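Local coordinates for oligogalacturonate lyase (PDB 3PE7), which cleaves oligogalacturonates, breakdown products of pectin, by beta-elimination in the bacterial cytoplasm, with a manganese ion bound in its seven-bladed beta-propeller, at residues A[59-64]-A[72-77]; A[91-96]-A[104-109]; A[283-288]-A[321-326]. All blocks are in the same frame, centred on the assembly; numbering follows the deposited sequence.

Contact 1: residues A[59-64]-A[72-77]; sequences PWNYYL and ATQLTE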
loop_
_atom_site.group_PDB
_atom_site.type_symbol
_atom_site.label_atom_id
_atom_site.label_comp_id
_atom_site.label_asym_id
_atom_site.label_seq_id
_atom_site.Cartn_x
_atom_site.Cartn_y
_atom_site.Cartn_z
ATOM N N PRO A 59 -4.366 6.502 -20.853
ATOM C CA PRO A 59 -4.857 6.020 -19.564
ATOM C C PRO A 59 -3.698 5.858 -18.584
ATOM O O PRO A 59 -2.580 6.224 -18.899
ATOM C CB PRO A 59 -5.469 4.661 -19.886
ATOM C CG PRO A 59 -4.813 4.212 -21.150
ATOM C CD PRO A 59 -4.147 5.409 -21.822
ATOM N N TRP A 60 -3.995 5.371 -17.387
ATOM C CA TRP A 60 -2.940 5.084 -16.400
ATOM C C TRP A 60 -2.468 3.647 -16.568
ATOM O O TRP A 60 -3.265 2.704 -16.468
ATOM C CB TRP A 60 -3.478 5.309 -14.983
ATOM C CG TRP A 60 -3.974 6.723 -14.714
ATOM C CD1 TRP A 60 -4.084 7.761 -15.620
ATOM C CD2 TRP A 60 -4.441 7.238 -13.467
ATOM N NE1 TRP A 60 -4.579 8.889 -14.986
ATOM C CE2 TRP A 60 -4.823 8.585 -13.673
ATOM C CE3 TRP A 60 -4.581 6.692 -12.185
ATOM C CZ2 TRP A 60 -5.331 9.390 -12.638
ATOM C CZ3 TRP A 60 -5.097 7.477 -11.174
ATOM C CH2 TRP A 60 -5.476 8.810 -11.403
ATOM N N ASN A 61 -1.169 3.490 -16.820
ATOM C CA ASN A 61 -0.561 2.176 -17.046
ATOM C C ASN A 61 0.697 2.014 -16.201
ATOM O O ASN A 61 1.180 2.981 -15.609
ATOM C CB ASN A 61 -0.157 2.033 -18.508
ATOM C CG ASN A 61 -1.356 2.056 -19.453
ATOM O OD1 ASN A 61 -2.230 1.167 -19.409
ATOM N ND2 ASN A 61 -1.380 3.031 -20.324
ATOM N N TYR A 62 1.214 0.781 -16.124
ATOM C CA TYR A 62 2.483 0.567 -15.417
ATOM C C TYR A 62 3.711 0.862 -16.254
ATOM O O TYR A 62 3.731 0.595 -17.464
ATOM C CB TYR A 62 2.568 -0.874 -14.889
ATOM C CG TYR A 62 1.722 -1.115 -13.671
ATOM C CD1 TYR A 62 2.156 -0.692 -12.410
ATOM C CD2 TYR A 62 0.496 -1.773 -13.767
ATOM C CE1 TYR A 62 1.382 -0.920 -11.266
ATOM C CE2 TYR A 62 -0.273 -2.001 -12.641
ATOM C CZ TYR A 62 0.176 -1.589 -11.408
ATOM O OH TYR A 62 -0.620 -1.811 -10.317
ATOM N N TYR A 63 4.742 1.391 -15.581
ATOM C CA TYR A 63 6.044 1.679 -16.162
ATOM C C TYR A 63 7.134 1.171 -15.242
ATOM O O TYR A 63 6.923 1.082 -14.039
ATOM C CB TYR A 63 6.225 3.193 -16.352
ATOM C CG TYR A 63 5.311 3.750 -17.402
ATOM C CD1 TYR A 63 5.772 4.006 -18.694
ATOM C CD2 TYR A 63 3.971 4.008 -17.112
ATOM C CE1 TYR A 63 4.900 4.487 -19.686
ATOM C CE2 TYR A 63 3.098 4.480 -18.091
ATOM C CZ TYR A 63 3.579 4.730 -19.370
ATOM O OH TYR A 63 2.714 5.199 -20.335
ATOM N N LEU A 64 8.290 0.811 -15.813
ATOM C CA LEU A 64 9.465 0.529 -14.996
ATOM C C LEU A 64 10.506 1.588 -15.288
ATOM O O LEU A 64 10.951 1.751 -16.440
ATOM C CB LEU A 64 10.026 -0.881 -15.289
ATOM C CG LEU A 64 11.078 -1.382 -14.300
ATOM C CD1 LEU A 64 10.436 -1.759 -12.963
ATOM C CD2 LEU A 64 11.804 -2.597 -14.873
ATOM N N ALA A 72 12.115 5.291 -18.666
ATOM C CA ALA A 72 10.940 4.528 -18.247
ATOM C C ALA A 72 10.448 3.665 -19.405
ATOM O O ALA A 72 10.271 4.150 -20.527
ATOM C CB ALA A 72 9.852 5.471 -17.820
ATOM N N THR A 73 10.225 2.388 -19.137
ATOM C CA THR A 73 9.663 1.502 -20.147
ATOM C C THR A 73 8.198 1.223 -19.805
ATOM O O THR A 73 7.890 0.845 -18.679
ATOM C CB THR A 73 10.450 0.179 -20.208
ATOM O OG1 THR A 73 11.827 0.464 -20.491
ATOM C CG2 THR A 73 9.873 -0.757 -21.314
ATOM N N GLN A 74 7.309 1.411 -20.778
ATOM C CA GLN A 74 5.895 1.096 -20.586
ATOM C C GLN A 74 5.702 -0.404 -20.532
ATOM O O GLN A 74 6.092 -1.122 -21.476
ATOM C CB GLN A 74 5.045 1.699 -21.715
ATOM C CG GLN A 74 3.541 1.548 -21.475
ATOM C CD GLN A 74 2.718 2.283 -22.503
ATOM O OE1 GLN A 74 3.205 3.212 -23.158
ATOM N NE2 GLN A 74 1.446 1.905 -22.622
ATOM N N LEU A 75 5.094 -0.871 -19.445
ATOM C CA LEU A 75 4.932 -2.310 -19.170
ATOM C C LEU A 75 3.577 -2.846 -19.602
ATOM O O LEU A 75 3.473 -3.986 -20.030
ATOM C CB LEU A 75 5.114 -2.608 -17.680
ATOM C CG LEU A 75 6.445 -2.195 -17.031
ATOM C CD1 LEU A 75 6.402 -2.575 -15.547
ATOM C CD2 LEU A 75 7.609 -2.901 -17.724
ATOM N N THR A 76 2.533 -2.051 -19.399
ATOM C CA THR A 76 1.170 -2.487 -19.718
ATOM C C THR A 76 0.499 -1.405 -20.592
ATOM O O THR A 76 0.953 -0.253 -20.636
ATOM C CB THR A 76 0.339 -2.758 -18.435
ATOM O OG1 THR A 76 0.158 -1.533 -17.697
ATOM C CG2 THR A 76 1.020 -3.789 -17.526
ATOM N N GLU A 77 -0.572 -1.793 -21.285
ATOM C CA GLU A 77 -1.293 -0.864 -22.130
ATOM C C GLU A 77 -2.788 -1.128 -22.065
ATOM O O GLU A 77 -3.229 -2.215 -21.673
ATOM C CB GLU A 77 -0.761 -0.947 -23.573
ATOM C CG GLU A 77 -0.958 -2.302 -24.244
ATOM C CD GLU A 77 -0.338 -2.394 -25.639
ATOM O OE1 GLU A 77 0.439 -1.501 -26.035
ATOM O OE2 GLU A 77 -0.628 -3.378 -26.361
HETATM O O HOH W 1 13.398 1.344 -18.542
#

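Contact 2: residues A[91-96]-A[104-109]; sequences DDDALF and LMRVDL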
loop_
_atom_site.group_PDB
_atom_site.type_symbol
_atom_site.label_atom_id
_atom_site.label_comp_id
_atom_site.label_asym_id
_atom_site.label_seq_id
_atom_site.Cartn_x
_atom_site.Cartn_y
_atom_site.Cartn_z
ATOM N N ASP A 91 12.123 -12.085 -7.286
ATOM C CA ASP A 91 13.274 -12.181 -8.173
ATOM C C ASP A 91 13.398 -11.040 -9.193
ATOM O O ASP A 91 14.275 -11.057 -10.055
ATOM C CB ASP A 91 13.309 -13.567 -8.859
ATOM C CG ASP A 91 13.592 -14.699 -7.878
ATOM O OD1 ASP A 91 14.219 -14.451 -6.814
ATOM O OD2 ASP A 91 13.195 -15.855 -8.171
ATOM N N ASP A 92 12.533 -10.029 -9.085
ATOM C CA ASP A 92 12.590 -8.869 -10.005
ATOM C C ASP A 92 12.282 -9.187 -11.468
ATOM O O ASP A 92 12.603 -8.396 -12.365
ATOM C CB ASP A 92 13.962 -8.170 -9.927
ATOM C CG ASP A 92 14.312 -7.726 -8.531
ATOM O OD1 ASP A 92 13.400 -7.322 -7.778
ATOM O OD2 ASP A 92 15.512 -7.794 -8.175
ATOM N N ASP A 93 11.653 -10.331 -11.718
ATOM C CA ASP A 93 11.459 -10.772 -13.090
ATOM C C ASP A 93 10.012 -10.689 -13.578
ATOM O O ASP A 93 9.736 -10.981 -14.747
ATOM C CB ASP A 93 12.014 -12.194 -13.287
ATOM C CG ASP A 93 11.381 -13.221 -12.368
ATOM O OD1 ASP A 93 11.627 -14.429 -12.591
ATOM O OD2 ASP A 93 10.670 -12.878 -11.396
ATOM N N ALA A 94 9.104 -10.318 -12.679
ATOM C CA ALA A 94 7.680 -10.253 -13.033
ATOM C C ALA A 94 6.948 -9.107 -12.354
ATOM O O ALA A 94 7.324 -8.670 -11.270
ATOM C CB ALA A 94 6.980 -11.571 -12.720
ATOM N N LEU A 95 5.889 -8.637 -13.008
ATOM C CA LEU A 95 4.917 -7.735 -12.396
ATOM C C LEU A 95 3.587 -8.469 -12.268
ATOM O O LEU A 95 3.148 -9.116 -13.217
ATOM C CB LEU A 95 4.724 -6.491 -13.256
ATOM C CG LEU A 95 3.431 -5.679 -13.105
ATOM C CD1 LEU A 95 3.392 -4.938 -11.757
ATOM C CD2 LEU A 95 3.341 -4.702 -14.272
ATOM N N PHE A 96 2.964 -8.384 -11.097
ATOM C CA PHE A 96 1.582 -8.860 -10.901
ATOM C C PHE A 96 0.664 -7.662 -10.702
ATOM O O PHE A 96 0.995 -6.741 -9.951
ATOM C CB PHE A 96 1.476 -9.775 -9.686
ATOM C CG PHE A 96 2.175 -11.094 -9.864
ATOM C CD1 PHE A 96 3.525 -11.227 -9.538
ATOM C CD2 PHE A 96 1.482 -12.197 -10.354
ATOM C CE1 PHE A 96 4.183 -12.467 -9.704
ATOM C CE2 PHE A 96 2.124 -13.443 -10.512
ATOM C CZ PHE A 96 3.478 -13.573 -10.198
ATOM N N LEU A 104 -6.316 -11.273 -12.618
ATOM C CA LEU A 104 -5.003 -11.166 -11.991
ATOM C C LEU A 104 -3.961 -11.585 -13.025
ATOM O O LEU A 104 -3.953 -12.743 -13.479
ATOM C CB LEU A 104 -4.935 -12.015 -10.710
ATOM C CG LEU A 104 -3.731 -11.821 -9.761
ATOM C CD1 LEU A 104 -2.402 -12.333 -10.349
ATOM C CD2 LEU A 104 -3.568 -10.381 -9.276
ATOM N N MET A 105 -3.097 -10.645 -13.402
ATOM C CA MET A 105 -2.152 -10.825 -14.499
ATOM C C MET A 105 -0.733 -10.960 -13.971
ATOM O O MET A 105 -0.399 -10.373 -12.941
ATOM C CB MET A 105 -2.162 -9.607 -15.435
ATOM C CG MET A 105 -3.532 -9.162 -15.931
ATOM S SD MET A 105 -4.325 -10.447 -16.939
ATOM C CE MET A 105 -3.150 -10.591 -18.266
ATOM N N ARG A 106 0.079 -11.720 -14.700
ATOM C CA ARG A 106 1.528 -11.770 -14.514
ATOM C C ARG A 106 2.207 -11.285 -15.781
ATOM O O ARG A 106 1.945 -11.789 -16.890
ATOM C CB ARG A 106 2.001 -13.194 -14.177
ATOM C CG ARG A 106 3.513 -13.295 -13.842
ATOM C CD ARG A 106 3.957 -14.770 -13.759
ATOM N NE ARG A 106 5.387 -14.891 -13.453
ATOM C CZ ARG A 106 6.372 -14.825 -14.344
ATOM N NH1 ARG A 106 6.132 -14.650 -15.641
ATOM N NH2 ARG A 106 7.629 -14.954 -13.931
ATOM N N VAL A 107 3.074 -10.289 -15.635
ATOM C CA VAL A 107 3.810 -9.767 -16.773
ATOM C C VAL A 107 5.278 -10.185 -16.635
ATOM O O VAL A 107 5.925 -9.864 -15.626
ATOM C CB VAL A 107 3.730 -8.216 -16.856
ATOM C CG1 VAL A 107 4.418 -7.719 -18.094
ATOM C CG2 VAL A 107 2.274 -7.753 -16.813
ATOM N N ASP A 108 5.788 -10.890 -17.650
ATOM C CA ASP A 108 7.212 -11.230 -17.735
ATOM C C ASP A 108 7.977 -9.948 -18.051
ATOM O O ASP A 108 7.741 -9.311 -19.072
ATOM C CB ASP A 108 7.430 -12.292 -18.826
ATOM C CG ASP A 108 8.872 -12.782 -18.897
ATOM O OD1 ASP A 108 9.774 -11.992 -19.216
ATOM O OD2 ASP A 108 9.097 -13.980 -18.657
ATOM N N LEU A 109 8.870 -9.525 -17.156
ATOM C CA LEU A 109 9.529 -8.230 -17.350
ATOM C C LEU A 109 10.572 -8.200 -18.474
ATOM O O LEU A 109 10.919 -7.130 -18.974
ATOM C CB LEU A 109 10.104 -7.699 -16.037
ATOM C CG LEU A 109 9.098 -7.207 -14.991
ATOM C CD1 LEU A 109 9.866 -6.695 -13.769
ATOM C CD2 LEU A 109 8.171 -6.111 -15.549
HETATM O O HOH W 2 11.702 -11.570 -16.745
HETATM O O HOH W 3 9.708 -14.063 -15.836
HETATM O O HOH W 4 9.352 -15.412 -11.185
#

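Contact 3: residues A[283-288]-A[321-326]; sequences PACSHL and FLYVFN. With MN (manganese (II) ion), chain B.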
loop_
_atom_site.group_PDB
_atom_site.type_symbol
_atom_site.label_atom_id
_atom_site.label_comp_id
_atom_site.label_asym_id
_atom_site.label_seq_id
_atom_site.Cartn_x
_atom_site.Cartn_y
_atom_site.Cartn_z
ATOM N N PRO A 283 2.541 12.373 15.251
ATOM C CA PRO A 283 1.567 13.291 14.681
ATOM C C PRO A 283 0.549 12.516 13.856
ATOM O O PRO A 283 0.829 11.395 13.399
ATOM C CB PRO A 283 2.396 14.183 13.738
ATOM C CG PRO A 283 3.784 13.808 13.903
ATOM C CD PRO A 283 3.849 12.468 14.580
ATOM N N ALA A 284 -0.623 13.106 13.663
ATOM C CA ALA A 284 -1.667 12.484 12.845
ATOM C C ALA A 284 -1.163 12.329 11.415
ATOM O O ALA A 284 -0.879 13.325 10.746
ATOM C CB ALA A 284 -2.926 13.333 12.861
ATOM N N CYS A 285 -1.053 11.076 10.975
ATOM C CA CYS A 285 -0.638 10.751 9.615
ATOM C C CYS A 285 -1.686 9.882 8.927
ATOM O O CYS A 285 -2.496 9.236 9.590
ATOM C CB CYS A 285 0.708 10.014 9.646
ATOM S SG CYS A 285 2.112 11.032 10.145
ATOM N N SER A 286 -1.663 9.861 7.599
ATOM C CA SER A 286 -2.688 9.162 6.829
ATOM C C SER A 286 -2.325 7.711 6.556
ATOM O O SER A 286 -3.188 6.917 6.234
ATOM C CB SER A 286 -2.951 9.916 5.523
ATOM O OG SER A 286 -3.659 11.128 5.814
ATOM N N HIS A 287 -1.036 7.409 6.670
ATOM C CA HIS A 287 -0.483 6.072 6.432
ATOM C C HIS A 287 0.734 5.888 7.331
ATOM O O HIS A 287 1.265 6.861 7.889
ATOM C CB HIS A 287 -0.070 5.912 4.970
ATOM C CG HIS A 287 -1.141 6.295 4.005
ATOM N ND1 HIS A 287 -1.268 7.578 3.508
ATOM C CD2 HIS A 287 -2.158 5.579 3.476
ATOM C CE1 HIS A 287 -2.312 7.623 2.696
ATOM N NE2 HIS A 287 -2.866 6.424 2.657
ATOM N N LEU A 288 1.133 4.628 7.503
ATOM C CA LEU A 288 2.363 4.297 8.218
ATOM C C LEU A 288 3.054 3.124 7.527
ATOM O O LEU A 288 2.396 2.182 7.053
ATOM C CB LEU A 288 2.041 3.951 9.676
ATOM C CG LEU A 288 3.208 3.816 10.663
ATOM C CD1 LEU A 288 4.028 5.128 10.765
ATOM C CD2 LEU A 288 2.662 3.410 12.028
ATOM N N PHE A 321 3.940 17.688 6.152
ATOM C CA PHE A 321 5.238 17.063 6.397
ATOM C C PHE A 321 5.241 15.544 6.343
ATOM O O PHE A 321 4.220 14.899 6.616
ATOM C CB PHE A 321 5.812 17.522 7.748
ATOM C CG PHE A 321 6.114 18.986 7.779
ATOM C CD1 PHE A 321 5.250 19.865 8.423
ATOM C CD2 PHE A 321 7.247 19.492 7.126
ATOM C CE1 PHE A 321 5.510 21.253 8.438
ATOM C CE2 PHE A 321 7.513 20.884 7.123
ATOM C CZ PHE A 321 6.642 21.756 7.791
ATOM N N LEU A 322 6.404 15.011 5.969
ATOM C CA LEU A 322 6.737 13.592 6.127
ATOM C C LEU A 322 7.581 13.430 7.384
ATOM O O LEU A 322 8.541 14.185 7.587
ATOM C CB LEU A 322 7.510 13.080 4.907
ATOM C CG LEU A 322 6.677 13.059 3.615
ATOM C CD1 LEU A 322 7.540 13.240 2.384
ATOM C CD2 LEU A 322 5.831 11.786 3.485
ATOM N N TYR A 323 7.248 12.418 8.193
ATOM C CA TYR A 323 7.949 12.173 9.450
ATOM C C TYR A 323 8.641 10.834 9.425
ATOM O O TYR A 323 8.078 9.861 8.937
ATOM C CB TYR A 323 6.971 12.165 10.627
ATOM C CG TYR A 323 6.255 13.470 10.811
ATOM C CD1 TYR A 323 6.861 14.523 11.509
ATOM C CD2 TYR A 323 4.991 13.661 10.267
ATOM C CE1 TYR A 323 6.207 15.755 11.669
ATOM C CE2 TYR A 323 4.305 14.881 10.437
ATOM C CZ TYR A 323 4.933 15.919 11.131
ATOM O OH TYR A 323 4.273 17.115 11.274
ATOM N N VAL A 324 9.855 10.780 9.982
ATOM C CA VAL A 324 10.530 9.490 10.145
ATOM C C VAL A 324 10.686 9.240 11.630
ATOM O O VAL A 324 11.089 10.144 12.387
ATOM C CB VAL A 324 11.899 9.413 9.415
ATOM C CG1 VAL A 324 12.724 8.201 9.904
ATOM C CG2 VAL A 324 11.689 9.330 7.921
ATOM N N PHE A 325 10.355 8.021 12.034
ATOM C CA PHE A 325 10.417 7.610 13.435
ATOM C C PHE A 325 11.556 6.632 13.592
ATOM O O PHE A 325 11.565 5.581 12.948
ATOM C CB PHE A 325 9.090 6.970 13.870
ATOM C CG PHE A 325 7.894 7.818 13.566
ATOM C CD1 PHE A 325 7.465 8.792 14.465
ATOM C CD2 PHE A 325 7.218 7.676 12.365
ATOM C CE1 PHE A 325 6.366 9.594 14.171
ATOM C CE2 PHE A 325 6.121 8.472 12.057
ATOM C CZ PHE A 325 5.690 9.433 12.951
ATOM N N ASN A 326 12.556 7.004 14.401
ATOM C CA ASN A 326 13.667 6.105 14.695
ATOM C C ASN A 326 13.293 5.270 15.907
ATOM O O ASN A 326 13.200 5.769 17.036
ATOM C CB ASN A 326 14.966 6.903 14.910
ATOM C CG ASN A 326 16.182 6.010 15.135
ATOM O OD1 ASN A 326 16.087 4.937 15.737
ATOM N ND2 ASN A 326 17.342 6.475 14.675
HETATM MN MN MN B . -3.934 5.880 0.887
#

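Contact 1: residues A[59-64]-A[72-77]
Tyr63 pairs with Gln74 and Leu64 with Thr73 in an antiparallel beta hairpin whose short strands run at 141° to each other. The hairpin joins strands 61-66 and 71-74 within one blade of the beta-propeller. Leu64 and Thr73 form the hydrogen-bonded pair: Leu64 N gives to Thr73 O, and Thr73 N gives back to Leu64 O, each at 2.9 Å. Regular pairing stops at Tyr63 and Gln74, but the chains stay joined. Leu75 N reaches Tyr62 O at 2.8 Å. Next to it a side chain joins in: Thr76 OG1 accepts from Tyr62 N at 3.0 Å, in a nearly straight bond (166°). The first torsion of Thr76 (65°) sets OG1 between its own backbone N and carbonyl carbon, where it meets the N-H of Tyr62. The same hydroxyl also bonds to Asp81.

Tyr63 and Gln74 share one face of the sheet. Gln74 extends its chain along the outer part of the tyrosine ring, and its CB lies 3.5 Å from Tyr63 CE1. Leu75 packs on the opposite side of the hairpin, with its CD2 4.0 Å from Leu64 CB. Water 1 bridges Leu64 O and Thr73 OG1 at the other end of the pairing.

Gln74 NE2 has two acceptors. One is Asp57, a ligand of a bound calcium ion, which links the hairpin to that metal site. The second is Thr76 O, 3.0 Å from Gln74 NE2 and almost exactly in the amide plane.

Contact 2: residues A[91-96]-A[104-109]
Phe96 and Arg106 face each other as a non-hydrogen-bonded pair in the antiparallel hairpin of strands 94-99 and 103-108, part of another propeller blade. Arg106 is stretched out, with CG anti to the backbone N (chi1 -175°) and the chain straight as far as NE. This lays its methylenes over the CE2-CZ side of the phenyl ring. CG sits over one face, 4.0 Å from the Phe96 ring centroid, in a CH-pi contact. The guanidinium stands nearly upright to that ring, with the two planes 82° apart. Ala94 CB lies against one face of the guanidinium, toward its rim, 3.7 Å from Arg106 NH2. Within this hairpin, Arg106 thus packs through its aliphatic chain and one guanidinium face. At the ring edge, Phe96 CD2 meets Leu104 CD1 at 3.9 Å.

Leu95 and Val107 point to the other face of the sheet and lie side by side, with Leu95 CD2 4.1 Å from Val107 CG2. Their backbones exchange two hydrogen bonds: Leu95 N to Val107 O, and Val107 N to Leu95 O at 2.7 Å. Beyond them Leu109 N bonds to Asp93 O at 2.9 Å. The Leu109 side chain packs against this end of the hairpin, with CD1 3.5 Å from Asp92 O.

Asp93 does not reach Arg106 directly: its OD1 stays 4.2 Å from Arg106 NH2. Water 4 bridges these two atoms, lying in the plane of the guanidinium at its edge. Water 3 also accepts from NH2. Asp93 OD2 is held by Ser89. The charges therefore meet through solvent, and their attraction is probably weaker than direct contact would give.

Contact 3: residues A[283-288]-A[321-326]
Pro283 lies on the flat face of Tyr323, and this is the tight part of the contact. Its CG stands over the ring centre, 3.6 Å from the Tyr323 centroid and 8° off the normal, in a CH-pi contact. Tyr323 CG lies anti to the carbonyl carbon (chi1 -61°), which swings the ring to the proline. The same proline ring turns CD to the edge of Phe325, 3.8 Å from CE1 and in the plane of that ring. Both aromatic rings project from strand 321-326, and the proline meets the face of Tyr323 and the edge of Phe325. The tyrosine hydroxyl bonds to Asp319.

The rest of the contact is looser. Cys285 SG comes obliquely to Tyr323, 3.9 Å from CD2, in a sulfur-aromatic contact. Leu288 touches Phe325 only through CD1, at 4.2 Å from CE2. No hydrogen bond joins the two segments.

The chain turns a corner at Ser286, from strand 276-285 to strand 287-290. Just past it, His287 points to the metal, with NE2 2.1 Å from the manganese ion. Asp300 holds its ND1. Gln350, His353 and His355 also bind this ion. The arrangement is a passage between adjacent beta-propeller blades, beside the manganese site.

From the N terminus, contact 1 closes the short turn between strands 61-66 and 71-74. Contact 2 then closes the hairpin of strands 94-99 and 103-108, in the following blade. Contact 3 spans a longer loop, from the end of strand 276-285 to strand 321-326. The three follow in series, and none nests in or crosses another. Contacts 1 and 2 touch where their blades meet: Leu75 CD2 lies 3.9 Å from Leu109 CD2, and Leu75 also packs on Leu95. Contact 3 joins two later blades. Its centre is about 30 Å from that of contact 1, and contact 2 is across the propeller from it.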